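Local coordinates for protein sulfotransferase (Alicyclobacillus acidocaldarius subsp. acidocaldarius, PDB 3RNL) that probably transfers sulfuryl groups as a sulfotransferase of the P-loop NTPase-like superfamily, and binds magnesium ions, at residues Leu28-Lys40 and Leu76-Glu88. Sequence-based numbering, arbitrary orientation.
Sequences LSQHPDIYIPPKK and LFDGVRGERAVGE. With MG (magnesium ion), chain B.
The ring of Tyr35 lies flat against the turn Phe77-Val80, with Val80 N over its centre and Gly79 C nearer the rim of the same face. Its CG stands anti to the backbone N (chi1 -178°), which sends the ring out from the strand along this turn. Val80 CG2 touches the ring at CD2, 3.5 Å away, while in the conformer described the Glu83 carboxylate, its plane turned 57° from the ring, packs its CD against Tyr35 CB. At the far end a single water joins Tyr35 OH to Leu76 O and Gly79 N. A leucine in place of Tyr35 would probably leave this water without its hydroxyl partner and the face of the turn at Gly79 and Val80 poorly covered.

The two backbones pair in parallel: Ala85 N donates to Asp33 O (3.1 Å), Tyr35 N to Ala85 O (2.8 Å) and Gly87 N to Tyr35 O (2.9 Å). On the sheet face turned away from Tyr35, Ile34 CG1 meets Ala85 CB, and Phe11 of strand 11-13, on the other side of strand 85-89, touches both residues. Asp33 OD1 takes Arg84 N at 2.9 Å from above its carboxylate plane; in the arginine conformer described, OD2 lies against Arg84 CD, and NE stays beyond salt-bridge distance. Farther along, Pro37 CG touches Phe77 CE1 obliquely, and Lys39 lays its CB on Leu76 CD2 before its amino group reaches Tyr65 O.

Glu83 also reaches the metal indirectly, its OE2 accepting from a water that is a magnesium ligand. The ion is held by the carbonyl oxygens of Ser29, His31 and Ile34 and three waters, beside the edge strand 34-35 of the parallel 2-3-1-4-5 sheet in this sulfotransferase-family alpha-beta-alpha sandwich.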
loop_
_atom_site.group_PDB
_atom_site.type_symbol
_atom_site.label_atom_id
_atom_site.label_comp_id
_atom_site.label_asym_id
_atom_site.label_seq_id
_atom_site.Cartn_x
_atom_site.Cartn_y
_atom_site.Cartn_z
ATOM N N LEU A 28 2.071 8.520 12.008
ATOM C CA LEU A 28 2.869 7.629 12.849
ATOM C C LEU A 28 4.260 8.197 13.103
ATOM O O LEU A 28 4.804 8.060 14.205
ATOM C CB LEU A 28 2.979 6.240 12.221
ATOM C CG LEU A 28 1.675 5.447 12.263
ATOM C CD1 LEU A 28 1.813 4.171 11.438
ATOM C CD2 LEU A 28 1.266 5.114 13.691
ATOM N N SER A 29 4.830 8.830 12.080
ATOM C CA SER A 29 6.173 9.399 12.177
ATOM C C SER A 29 6.263 10.423 13.296
ATOM O O SER A 29 7.326 10.622 13.875
ATOM C CB SER A 29 6.585 10.066 10.862
ATOM O OG SER A 29 6.661 9.123 9.814
ATOM N N GLN A 30 5.147 11.080 13.591
ATOM C CA GLN A 30 5.129 12.105 14.638
ATOM C C GLN A 30 5.318 11.526 16.042
ATOM O O GLN A 30 5.686 12.251 16.967
ATOM C CB GLN A 30 3.822 12.888 14.615
ATOM C CG GLN A 30 3.562 13.649 13.327
ATOM C CD GLN A 30 2.184 14.261 13.329
ATOM O OE1 GLN A 30 1.550 14.359 14.378
ATOM N NE2 GLN A 30 1.707 14.671 12.158
ATOM N N HIS A 31 5.040 10.236 16.209
ATOM C CA HIS A 31 5.151 9.596 17.527
ATOM C C HIS A 31 6.619 9.570 17.963
ATOM O O HIS A 31 7.490 9.231 17.180
ATOM C CB HIS A 31 4.578 8.173 17.454
ATOM C CG HIS A 31 4.338 7.527 18.790
ATOM N ND1 HIS A 31 5.360 7.221 19.665
ATOM C CD2 HIS A 31 3.196 7.096 19.376
ATOM C CE1 HIS A 31 4.855 6.641 20.743
ATOM N NE2 HIS A 31 3.541 6.547 20.590
ATOM N N PRO A 32 6.906 9.928 19.221
ATOM C CA PRO A 32 8.321 9.972 19.625
ATOM C C PRO A 32 9.022 8.602 19.622
ATOM O O PRO A 32 10.251 8.561 19.574
ATOM C CB PRO A 32 8.264 10.557 21.054
ATOM C CG PRO A 32 6.865 10.278 21.531
ATOM C CD PRO A 32 5.994 10.363 20.297
ATOM N N ASP A 33 8.254 7.514 19.706
ATOM C CA ASP A 33 8.789 6.152 19.714
ATOM C C ASP A 33 8.772 5.454 18.345
ATOM O O ASP A 33 9.000 4.256 18.267
ATOM C CB ASP A 33 8.087 5.298 20.771
ATOM C CG ASP A 33 9.031 4.335 21.474
ATOM O OD1 ASP A 33 10.266 4.392 21.247
ATOM O OD2 ASP A 33 8.522 3.524 22.274
ATOM N N ILE A 34 8.409 6.182 17.291
ATOM C CA ILE A 34 8.363 5.594 15.947
ATOM C C ILE A 34 9.250 6.375 14.986
ATOM O O ILE A 34 9.171 7.604 14.934
ATOM C CB ILE A 34 6.928 5.634 15.394
ATOM C CG1 ILE A 34 5.982 4.859 16.314
ATOM C CG2 ILE A 34 6.872 5.067 13.963
ATOM C CD1 ILE A 34 4.519 4.910 15.852
ATOM N N TYR A 35 10.080 5.677 14.212
ATOM C CA TYR A 35 10.869 6.333 13.168
ATOM C C TYR A 35 10.536 5.748 11.807
ATOM O O TYR A 35 10.530 4.534 11.649
ATOM C CB TYR A 35 12.376 6.166 13.394
ATOM C CG TYR A 35 13.171 6.898 12.335
ATOM C CD1 TYR A 35 13.461 8.251 12.484
ATOM C CD2 TYR A 35 13.593 6.257 11.176
ATOM C CE1 TYR A 35 14.164 8.946 11.521
ATOM C CE2 TYR A 35 14.308 6.952 10.200
ATOM C CZ TYR A 35 14.583 8.295 10.384
ATOM O OH TYR A 35 15.269 9.011 9.430
ATOM N N ILE A 36 10.133 6.604 10.879
ATOM C CA ILE A 36 9.987 6.269 9.466
ATOM C C ILE A 36 10.859 7.182 8.608
ATOM O O ILE A 36 10.759 8.404 8.757
ATOM C CB ILE A 36 8.527 6.312 9.002
ATOM C CG1 ILE A 36 7.680 5.356 9.847
ATOM C CG2 ILE A 36 8.446 5.925 7.526
ATOM C CD1 ILE A 36 6.203 5.500 9.570
ATOM N N PRO A 37 11.780 6.630 7.804
ATOM C CA PRO A 37 12.636 7.533 7.023
ATOM C C PRO A 37 11.857 8.378 6.020
ATOM O O PRO A 37 10.760 8.007 5.628
ATOM C CB PRO A 37 13.587 6.580 6.281
ATOM C CG PRO A 37 12.904 5.270 6.268
ATOM C CD PRO A 37 12.060 5.211 7.523
ATOM N N PRO A 38 12.422 9.533 5.622
ATOM C CA PRO A 38 11.742 10.397 4.647
ATOM C C PRO A 38 11.596 9.746 3.262
ATOM O O PRO A 38 10.842 10.237 2.426
ATOM C CB PRO A 38 12.602 11.679 4.622
ATOM C CG PRO A 38 13.933 11.280 5.208
ATOM C CD PRO A 38 13.652 10.136 6.164
ATOM N N LYS A 39 12.318 8.658 3.023
ATOM C CA LYS A 39 12.238 7.945 1.748
ATOM C C LYS A 39 11.020 7.031 1.683
ATOM O O LYS A 39 10.875 6.135 2.506
ATOM C CB LYS A 39 13.504 7.108 1.545
ATOM C CG LYS A 39 13.489 6.222 0.307
ATOM C CD LYS A 39 13.486 7.058 -0.947
ATOM C CE LYS A 39 13.482 6.156 -2.168
ATOM N NZ LYS A 39 13.608 6.981 -3.403
ATOM N N LYS A 40 10.167 7.250 0.681
ATOM C CA LYS A 40 9.038 6.367 0.413
ATOM C C LYS A 40 9.273 5.674 -0.928
ATOM O O LYS A 40 10.020 6.187 -1.778
ATOM C CB LYS A 40 7.739 7.165 0.313
ATOM C CG LYS A 40 7.626 8.325 1.298
ATOM C CD LYS A 40 7.722 7.841 2.742
ATOM C CE LYS A 40 7.562 9.005 3.722
ATOM N NZ LYS A 40 8.012 8.646 5.090
ATOM N N LEU A 76 19.003 3.971 4.917
ATOM C CA LEU A 76 17.758 4.722 5.122
ATOM C C LEU A 76 17.475 4.913 6.603
ATOM O O LEU A 76 16.728 5.811 6.996
ATOM C CB LEU A 76 16.573 3.978 4.513
ATOM C CG LEU A 76 16.570 3.913 2.994
ATOM C CD1 LEU A 76 15.268 3.250 2.518
ATOM C CD2 LEU A 76 16.731 5.320 2.392
ATOM N N PHE A 77 18.022 4.015 7.413
ATOM C CA PHE A 77 17.717 3.996 8.840
ATOM C C PHE A 77 18.745 4.719 9.697
ATOM O O PHE A 77 18.692 4.666 10.926
ATOM C CB PHE A 77 17.414 2.564 9.282
ATOM C CG PHE A 77 16.370 1.923 8.418
ATOM C CD1 PHE A 77 15.024 2.232 8.597
ATOM C CD2 PHE A 77 16.732 1.111 7.355
ATOM C CE1 PHE A 77 14.058 1.700 7.766
ATOM C CE2 PHE A 77 15.767 0.566 6.522
ATOM C CZ PHE A 77 14.423 0.864 6.726
ATOM N N ASP A 78 19.703 5.367 9.042
ATOM C CA ASP A 78 20.759 6.073 9.775
ATOM C C ASP A 78 20.220 7.112 10.769
ATOM O O ASP A 78 20.870 7.414 11.765
ATOM C CB ASP A 78 21.748 6.733 8.805
ATOM C CG ASP A 78 22.719 5.733 8.188
ATOM O OD1 ASP A 78 22.779 4.574 8.662
ATOM O OD2 ASP A 78 23.431 6.111 7.234
ATOM N N GLY A 79 19.034 7.652 10.498
ATOM C CA GLY A 79 18.460 8.682 11.348
ATOM C C GLY A 79 17.747 8.191 12.597
ATOM O O GLY A 79 17.324 8.997 13.431
ATOM N N VAL A 80 17.598 6.874 12.736
ATOM C CA VAL A 80 17.001 6.323 13.949
ATOM C C VAL A 80 17.833 6.687 15.174
ATOM O O VAL A 80 19.061 6.553 15.154
ATOM C CB VAL A 80 16.932 4.775 13.891
ATOM C CG1 VAL A 80 16.523 4.205 15.254
ATOM C CG2 VAL A 80 15.982 4.304 12.798
ATOM N N ARG A 81 17.184 7.110 16.252
ATOM C CA ARG A 81 17.925 7.293 17.488
ATOM C C ARG A 81 17.458 6.325 18.576
ATOM O O ARG A 81 18.020 5.240 18.717
ATOM C CB ARG A 81 17.779 8.739 17.960
ATOM C CG ARG A 81 18.426 9.752 17.022
ATOM C CD ARG A 81 19.938 9.540 16.960
ATOM N NE ARG A 81 20.597 10.441 16.018
ATOM C CZ ARG A 81 20.930 10.109 14.773
ATOM N NH1 ARG A 81 21.529 10.997 13.988
ATOM N NH2 ARG A 81 20.669 8.891 14.313
ATOM N N GLY A 82 16.376 6.668 19.270
ATOM C CA GLY A 82 15.879 5.839 20.356
ATOM C C GLY A 82 14.589 5.079 20.091
ATOM O O GLY A 82 14.133 4.302 20.937
ATOM N N GLU A 83 14.001 5.284 18.917
ATOM C CA GLU A 83 12.684 4.724 18.610
ATOM C C GLU A 83 12.620 3.200 18.662
ATOM O O GLU A 83 13.479 2.513 18.106
ATOM C CB GLU A 83 12.199 5.198 17.235
ATOM C CG GLU A 83 12.051 6.712 17.114
ATOM C CD GLU A 83 13.323 7.403 16.648
ATOM O OE1 GLU A 83 14.380 6.741 16.589
ATOM O OE2 GLU A 83 13.260 8.611 16.334
ATOM N N ARG A 84 11.577 2.682 19.307
ATOM C CA ARG A 84 11.364 1.242 19.406
ATOM C C ARG A 84 10.799 0.667 18.115
ATOM O O ARG A 84 11.140 -0.451 17.730
ATOM C CB ARG A 84 10.431 0.905 20.579
ATOM C CG ARG A 84 11.106 0.978 21.943
ATOM C CD ARG A 84 10.126 0.641 23.065
ATOM N NE ARG A 84 9.358 -0.569 22.784
ATOM C CZ ARG A 84 9.671 -1.782 23.229
ATOM N NH1 ARG A 84 10.744 -1.961 23.990
ATOM N NH2 ARG A 84 8.906 -2.819 22.917
ATOM N N ALA A 85 9.939 1.438 17.450
ATOM C CA ALA A 85 9.306 0.998 16.213
ATOM C C ALA A 85 9.936 1.739 15.042
ATOM O O ALA A 85 9.964 2.969 15.031
ATOM C CB ALA A 85 7.805 1.270 16.254
ATOM N N VAL A 86 10.437 0.989 14.063
ATOM C CA VAL A 86 11.156 1.560 12.930
ATOM C C VAL A 86 10.546 0.989 11.664
ATOM O O VAL A 86 10.536 -0.226 11.464
ATOM C CB VAL A 86 12.679 1.208 12.993
ATOM C CG1 VAL A 86 13.413 1.743 11.751
ATOM C CG2 VAL A 86 13.311 1.798 14.253
ATOM N N GLY A 87 10.119 1.842 10.740
ATOM C CA GLY A 87 9.337 1.289 9.652
ATOM C C GLY A 87 9.645 1.905 8.317
ATOM O O GLY A 87 10.414 2.850 8.218
ATOM N N GLU A 88 9.132 1.275 7.266
ATOM C CA GLU A 88 9.427 1.712 5.916
ATOM C C GLU A 88 8.185 1.471 5.087
ATOM O O GLU A 88 7.499 0.470 5.287
ATOM C CB GLU A 88 10.612 0.916 5.348
ATOM C CG GLU A 88 11.123 1.435 3.998
ATOM C CD GLU A 88 10.704 0.533 2.840
ATOM O OE1 GLU A 88 10.050 1.033 1.894
ATOM O OE2 GLU A 88 11.034 -0.681 2.877
HETATM MG MG MG B . 8.890 9.855 15.528
HETATM O O HOH W 1 8.740 12.183 16.535
HETATM O O HOH W 2 10.999 9.895 16.943
HETATM O O HOH W 3 17.218 8.004 8.212
HETATM O O HOH W 4 10.833 3.526 1.082
HETATM O O HOH W 5 10.662 10.753 13.865
#